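Local coordinates for glutaryl-CoA dehydrogenase (Mycobacterium smegmatis, PDB 3SF6), which is a flavoprotein of the acyl-CoA dehydrogenase family, modelled with dihydroflavine-adenine dinucleotide in an assembly of four chains, at residues A[28-33]-A[321-326]; A[92-97]-A[261-266]. All coordinates share one frame; numbering follows the deposited sequence.

Interaction 1: A[28-33]-A[321-326]; sequences AVLSAE and LGRQKD. With SO4 (sulfate ion), chain S.
R323 reaches from helix 298-327 to the backbone of V29 in the turn before helix 32-49. Its NH2 donates to V29 O at 3.0 Å, with an N-H...O angle of 152°. The donor lies in the carbonyl plane, on a lone pair of V29 O. The oxygen in turn sits only 3° out of the guanidinium plane, so the bond is made at the edge of that group. A water joins the same two partners. It donates to V29 O at 2.8 Å and accepts from R323 NE at 2.9 Å. V29 O therefore takes two hydrogen bonds, and two N-H groups of one guanidinium edge are used. The chain of R323 is bent at chi2 (-91°), which swings the guanidinium over to the turn. NH2 also packs 4.2 Å from L30 CD2. The side chain of L30 lies nearly perpendicular to that of the arginine.

The contact joins the N-terminal and C-terminal helical regions of the acyl-CoA dehydrogenase fold. The turn leads into a capping box. S31 is the N-cap of helix 32-49, its side chain capping a backbone N of the first turn, while S31 N bonds to E34 OE1. E34 OE2 forms a salt bridge with R323 NH1, so the glutamate ties the helix start to the arginine. A sulfate, probably from the crystallisation liquor, accepts from A32 N through O2 at 2.9 Å and is also held by R35. L30 packs on L96 and L319, and V29 meets H320 of the second subunit.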
loop_
_atom_site.group_PDB
_atom_site.type_symbol
_atom_site.label_atom_id
_atom_site.label_comp_id
_atom_site.label_asym_id
_atom_site.label_seq_id
_atom_site.Cartn_x
_atom_site.Cartn_y
_atom_site.Cartn_z
ATOM N N ALA A 28 -15.647 1.421 27.627
ATOM C CA ALA A 28 -14.894 1.596 28.840
ATOM C C ALA A 28 -14.052 2.872 28.871
ATOM O O ALA A 28 -13.654 3.323 29.955
ATOM C CB ALA A 28 -14.011 0.324 29.130
ATOM N N VAL A 29 -13.797 3.489 27.716
ATOM C CA VAL A 29 -13.095 4.771 27.707
ATOM C C VAL A 29 -13.966 6.016 27.491
ATOM O O VAL A 29 -13.438 7.123 27.305
ATOM C CB VAL A 29 -11.921 4.765 26.734
ATOM C CG1 VAL A 29 -10.805 3.745 27.274
ATOM C CG2 VAL A 29 -12.403 4.491 25.344
ATOM N N LEU A 30 -15.282 5.816 27.564
ATOM C CA LEU A 30 -16.285 6.882 27.520
ATOM C C LEU A 30 -16.989 6.988 28.856
ATOM O O LEU A 30 -16.965 6.039 29.668
ATOM C CB LEU A 30 -17.315 6.598 26.436
ATOM C CG LEU A 30 -16.743 6.396 25.023
ATOM C CD1 LEU A 30 -17.889 6.040 24.075
ATOM C CD2 LEU A 30 -16.003 7.630 24.531
ATOM N N SER A 31 -17.582 8.148 29.107
ATOM C CA SER A 31 -18.411 8.349 30.284
ATOM C C SER A 31 -19.847 7.922 30.006
ATOM O O SER A 31 -20.267 7.812 28.840
ATOM C CB SER A 31 -18.383 9.804 30.697
ATOM O OG SER A 31 -19.073 10.603 29.780
ATOM N N ALA A 32 -20.618 7.771 31.082
ATOM C CA ALA A 32 -22.049 7.446 30.955
ATOM C C ALA A 32 -22.784 8.573 30.207
ATOM O O ALA A 32 -23.667 8.292 29.388
ATOM C CB ALA A 32 -22.662 7.211 32.350
ATOM N N GLU A 33 -22.408 9.836 30.458
ATOM C CA GLU A 33 -23.007 10.978 29.761
ATOM C C GLU A 33 -22.741 10.925 28.271
ATOM O O GLU A 33 -23.596 11.252 27.451
ATOM C CB GLU A 33 -22.466 12.299 30.333
ATOM C CG GLU A 33 -22.928 12.593 31.756
ATOM C CD GLU A 33 -22.139 11.916 32.879
ATOM O OE1 GLU A 33 -21.169 11.127 32.661
ATOM O OE2 GLU A 33 -22.509 12.218 34.060
ATOM N N LEU A 321 -7.965 13.330 20.334
ATOM C CA LEU A 321 -8.111 14.711 19.875
ATOM C C LEU A 321 -9.286 15.395 20.582
ATOM O O LEU A 321 -9.204 16.572 20.943
ATOM C CB LEU A 321 -8.276 14.781 18.356
ATOM C CG LEU A 321 -7.089 14.322 17.514
ATOM C CD1 LEU A 321 -7.539 14.089 16.023
ATOM C CD2 LEU A 321 -5.844 15.279 17.634
ATOM N N GLY A 322 -10.391 14.677 20.753
ATOM C CA GLY A 322 -11.518 15.228 21.479
ATOM C C GLY A 322 -11.210 15.532 22.929
ATOM O O GLY A 322 -11.616 16.570 23.456
ATOM N N ARG A 323 -10.492 14.624 23.591
ATOM C CA ARG A 323 -10.077 14.893 24.974
ATOM C C ARG A 323 -9.179 16.135 25.023
ATOM O O ARG A 323 -9.304 16.934 25.940
ATOM C CB ARG A 323 -9.389 13.691 25.604
ATOM C CG ARG A 323 -10.329 12.448 25.706
ATOM C CD ARG A 323 -11.052 12.394 26.986
ATOM N NE ARG A 323 -11.950 11.223 27.067
ATOM C CZ ARG A 323 -13.285 11.265 27.137
ATOM N NH1 ARG A 323 -13.943 12.397 27.200
ATOM N NH2 ARG A 323 -13.971 10.114 27.185
ATOM N N GLN A 324 -8.284 16.305 24.042
ATOM C CA GLN A 324 -7.438 17.491 23.991
ATOM C C GLN A 324 -8.282 18.754 23.796
ATOM O O GLN A 324 -8.044 19.789 24.433
ATOM C CB GLN A 324 -6.394 17.387 22.872
ATOM C CG GLN A 324 -5.273 16.367 23.117
ATOM C CD GLN A 324 -4.305 16.273 21.928
ATOM O OE1 GLN A 324 -4.704 16.142 20.751
ATOM N NE2 GLN A 324 -3.028 16.323 22.232
ATOM N N LYS A 325 -9.262 18.657 22.898
ATOM C CA LYS A 325 -10.128 19.794 22.589
ATOM C C LYS A 325 -10.895 20.259 23.832
ATOM O O LYS A 325 -11.001 21.466 24.071
ATOM C CB LYS A 325 -11.056 19.454 21.428
ATOM C CG LYS A 325 -11.881 20.630 20.824
ATOM C CD LYS A 325 -12.499 20.242 19.478
ATOM C CE LYS A 325 -13.569 21.262 18.978
ATOM N NZ LYS A 325 -12.985 22.485 18.584
ATOM N N ASP A 326 -11.407 19.313 24.626
ATOM C CA ASP A 326 -12.130 19.650 25.848
ATOM C C ASP A 326 -11.206 20.255 26.892
ATOM O O ASP A 326 -11.619 21.112 27.683
ATOM C CB ASP A 326 -12.879 18.415 26.391
ATOM C CG ASP A 326 -14.156 18.127 25.601
ATOM O OD1 ASP A 326 -14.874 19.097 25.229
ATOM O OD2 ASP A 326 -14.430 16.925 25.401
HETATM S S SO4 S . -18.837 6.291 33.935
HETATM O O1 SO4 S . -17.647 6.194 34.796
HETATM O O2 SO4 S . -19.248 7.674 33.631
HETATM O O3 SO4 S . -19.869 5.909 34.948
HETATM O O4 SO4 S . -18.762 5.275 32.815
HETATM O O HOH W 1 -11.048 8.494 27.270
#

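Interaction 2: A[92-97]-A[261-266]; sequences VAYGLA and ARFGIV
Y94 and F263 meet edge to edge. The two side chains run antiparallel, each ring beside the other. The nearest atoms are Y94 CD2 and F263 CD2, 4.0 Å apart, and each lies near the plane of the other ring. The ring planes are tilted by only about 25°, so this is neither a face-to-face stack nor a T-shaped one. Both rings leave their helices with CG anti to the backbone N (chi1 169° for Y94). Each lies across toward the other helix.

The ring of Y94 also runs alongside the backbone of G264, with Y94 CE2 3.8 Å from G264 CA. The bare CA of G264 lets the tyrosine ring lie against it. G95 CA and G264 CA are 5.4 Å apart, and the short helix axes come within 8.5 Å, crossing at -61°. The polar end of Y94 is buried too. A water lies 2.9 Å from Y94 OH and donates to A261 O at 2.9 Å. That carbonyl also accepts the helical bond from I265 N.

Helix 91-104 of the N-terminal region is thus set directly against the long helix 252-286 of the C-terminal region. F263 makes a cation-pi contact with K325 and meets the ring of F267. Helix 106-126 adds S117 against Y94 and A261, helix 298-327 packs L319 on V92, and helix 32-49 backs A93 with I37.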
loop_
_atom_site.group_PDB
_atom_site.type_symbol
_atom_site.label_atom_id
_atom_site.label_comp_id
_atom_site.label_asym_id
_atom_site.label_seq_id
_atom_site.Cartn_x
_atom_site.Cartn_y
_atom_site.Cartn_z
ATOM N N VAL A 92 -15.991 15.605 22.884
ATOM C CA VAL A 92 -16.115 14.151 22.734
ATOM C C VAL A 92 -17.569 13.734 22.444
ATOM O O VAL A 92 -17.817 12.900 21.561
ATOM C CB VAL A 92 -15.516 13.423 23.938
ATOM C CG1 VAL A 92 -15.833 11.891 23.897
ATOM C CG2 VAL A 92 -13.960 13.631 23.963
ATOM N N ALA A 93 -18.531 14.292 23.182
ATOM C CA ALA A 93 -19.949 13.902 22.936
ATOM C C ALA A 93 -20.407 14.318 21.530
ATOM O O ALA A 93 -21.093 13.556 20.814
ATOM C CB ALA A 93 -20.860 14.511 23.997
ATOM N N TYR A 94 -20.013 15.512 21.110
ATOM C CA TYR A 94 -20.287 15.993 19.767
ATOM C C TYR A 94 -19.687 15.077 18.716
ATOM O O TYR A 94 -20.328 14.714 17.750
ATOM C CB TYR A 94 -19.728 17.421 19.601
ATOM C CG TYR A 94 -19.728 17.935 18.174
ATOM C CD1 TYR A 94 -20.893 18.062 17.467
ATOM C CD2 TYR A 94 -18.528 18.242 17.520
ATOM C CE1 TYR A 94 -20.878 18.512 16.123
ATOM C CE2 TYR A 94 -18.510 18.723 16.191
ATOM C CZ TYR A 94 -19.683 18.832 15.509
ATOM O OH TYR A 94 -19.688 19.321 14.209
ATOM N N GLY A 95 -18.447 14.670 18.936
ATOM C CA GLY A 95 -17.789 13.728 18.043
ATOM C C GLY A 95 -18.564 12.447 17.920
ATOM O O GLY A 95 -18.790 11.965 16.835
ATOM N N LEU A 96 -18.983 11.892 19.046
ATOM C CA LEU A 96 -19.743 10.643 19.022
ATOM C C LEU A 96 -21.055 10.818 18.269
ATOM O O LEU A 96 -21.505 9.914 17.548
ATOM C CB LEU A 96 -19.992 10.089 20.433
ATOM C CG LEU A 96 -18.749 9.682 21.216
ATOM C CD1 LEU A 96 -19.137 9.471 22.741
ATOM C CD2 LEU A 96 -18.043 8.466 20.688
ATOM N N ALA A 97 -21.698 11.973 18.449
ATOM C CA ALA A 97 -22.912 12.294 17.689
ATOM C C ALA A 97 -22.658 12.291 16.192
ATOM O O ALA A 97 -23.466 11.723 15.432
ATOM C CB ALA A 97 -23.494 13.629 18.143
ATOM N N ALA A 261 -15.437 22.375 12.012
ATOM C CA ALA A 261 -16.093 21.355 11.196
ATOM C C ALA A 261 -15.246 20.100 10.980
ATOM O O ALA A 261 -15.737 18.955 11.063
ATOM C CB ALA A 261 -16.529 21.934 9.880
ATOM N N ARG A 262 -13.951 20.306 10.716
ATOM C CA ARG A 262 -12.998 19.201 10.542
ATOM C C ARG A 262 -12.993 18.264 11.700
ATOM O O ARG A 262 -12.929 17.042 11.533
ATOM C CB ARG A 262 -11.587 19.745 10.275
ATOM C CG ARG A 262 -11.469 20.432 8.912
ATOM C CD ARG A 262 -10.210 21.292 8.832
ATOM N NE ARG A 262 -9.964 21.810 7.496
ATOM C CZ ARG A 262 -9.079 22.763 7.205
ATOM N NH1 ARG A 262 -8.304 23.277 8.161
ATOM N NH2 ARG A 262 -8.962 23.181 5.950
ATOM N N PHE A 263 -13.057 18.815 12.918
ATOM C CA PHE A 263 -13.120 17.987 14.126
ATOM C C PHE A 263 -14.289 17.025 14.113
ATOM O O PHE A 263 -14.161 15.836 14.432
ATOM C CB PHE A 263 -13.141 18.858 15.399
ATOM C CG PHE A 263 -13.328 18.050 16.633
ATOM C CD1 PHE A 263 -12.267 17.376 17.177
ATOM C CD2 PHE A 263 -14.575 17.887 17.188
ATOM C CE1 PHE A 263 -12.448 16.521 18.301
ATOM C CE2 PHE A 263 -14.779 17.040 18.255
ATOM C CZ PHE A 263 -13.724 16.382 18.834
ATOM N N GLY A 264 -15.459 17.518 13.710
ATOM C CA GLY A 264 -16.618 16.650 13.645
ATOM C C GLY A 264 -16.398 15.546 12.598
ATOM O O GLY A 264 -16.788 14.408 12.829
ATOM N N ILE A 265 -15.740 15.856 11.496
ATOM C CA ILE A 265 -15.440 14.874 10.427
ATOM C C ILE A 265 -14.464 13.801 10.890
ATOM O O ILE A 265 -14.577 12.639 10.469
ATOM C CB ILE A 265 -14.923 15.602 9.174
ATOM C CG1 ILE A 265 -16.079 16.319 8.496
ATOM C CG2 ILE A 265 -14.250 14.646 8.190
ATOM C CD1 ILE A 265 -15.633 17.464 7.654
ATOM N N VAL A 266 -13.525 14.176 11.747
ATOM C CA VAL A 266 -12.599 13.205 12.340
ATOM C C VAL A 266 -13.351 12.014 12.957
ATOM O O VAL A 266 -12.988 10.847 12.746
ATOM C CB VAL A 266 -11.697 13.890 13.368
ATOM C CG1 VAL A 266 -10.872 12.833 14.135
ATOM C CG2 VAL A 266 -10.741 14.900 12.655
HETATM O O HOH W 2 -18.569 18.634 11.659
#

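Overall arrangement
Both interactions join the N-terminal and C-terminal helical regions, and their centres are 11 Å apart. The centre of interaction 2 is about 9 Å from the centre of the chain, that of interaction 1 about 20 Å. Interaction 2 is buried and interaction 1 partly buried. The chemistry follows: 28-33 with 321-326 rests on an arginine, a carbonyl and a water, while 92-97 with 261-266 is mainly ring and glycine packing and buries more surface. The two touch directly. D326 OD2 probably accepts a hydrogen bond from V92 N, and G322 packs on F263. Helix 298-327 thus belongs to interaction 1 yet also flanks both helices of interaction 2.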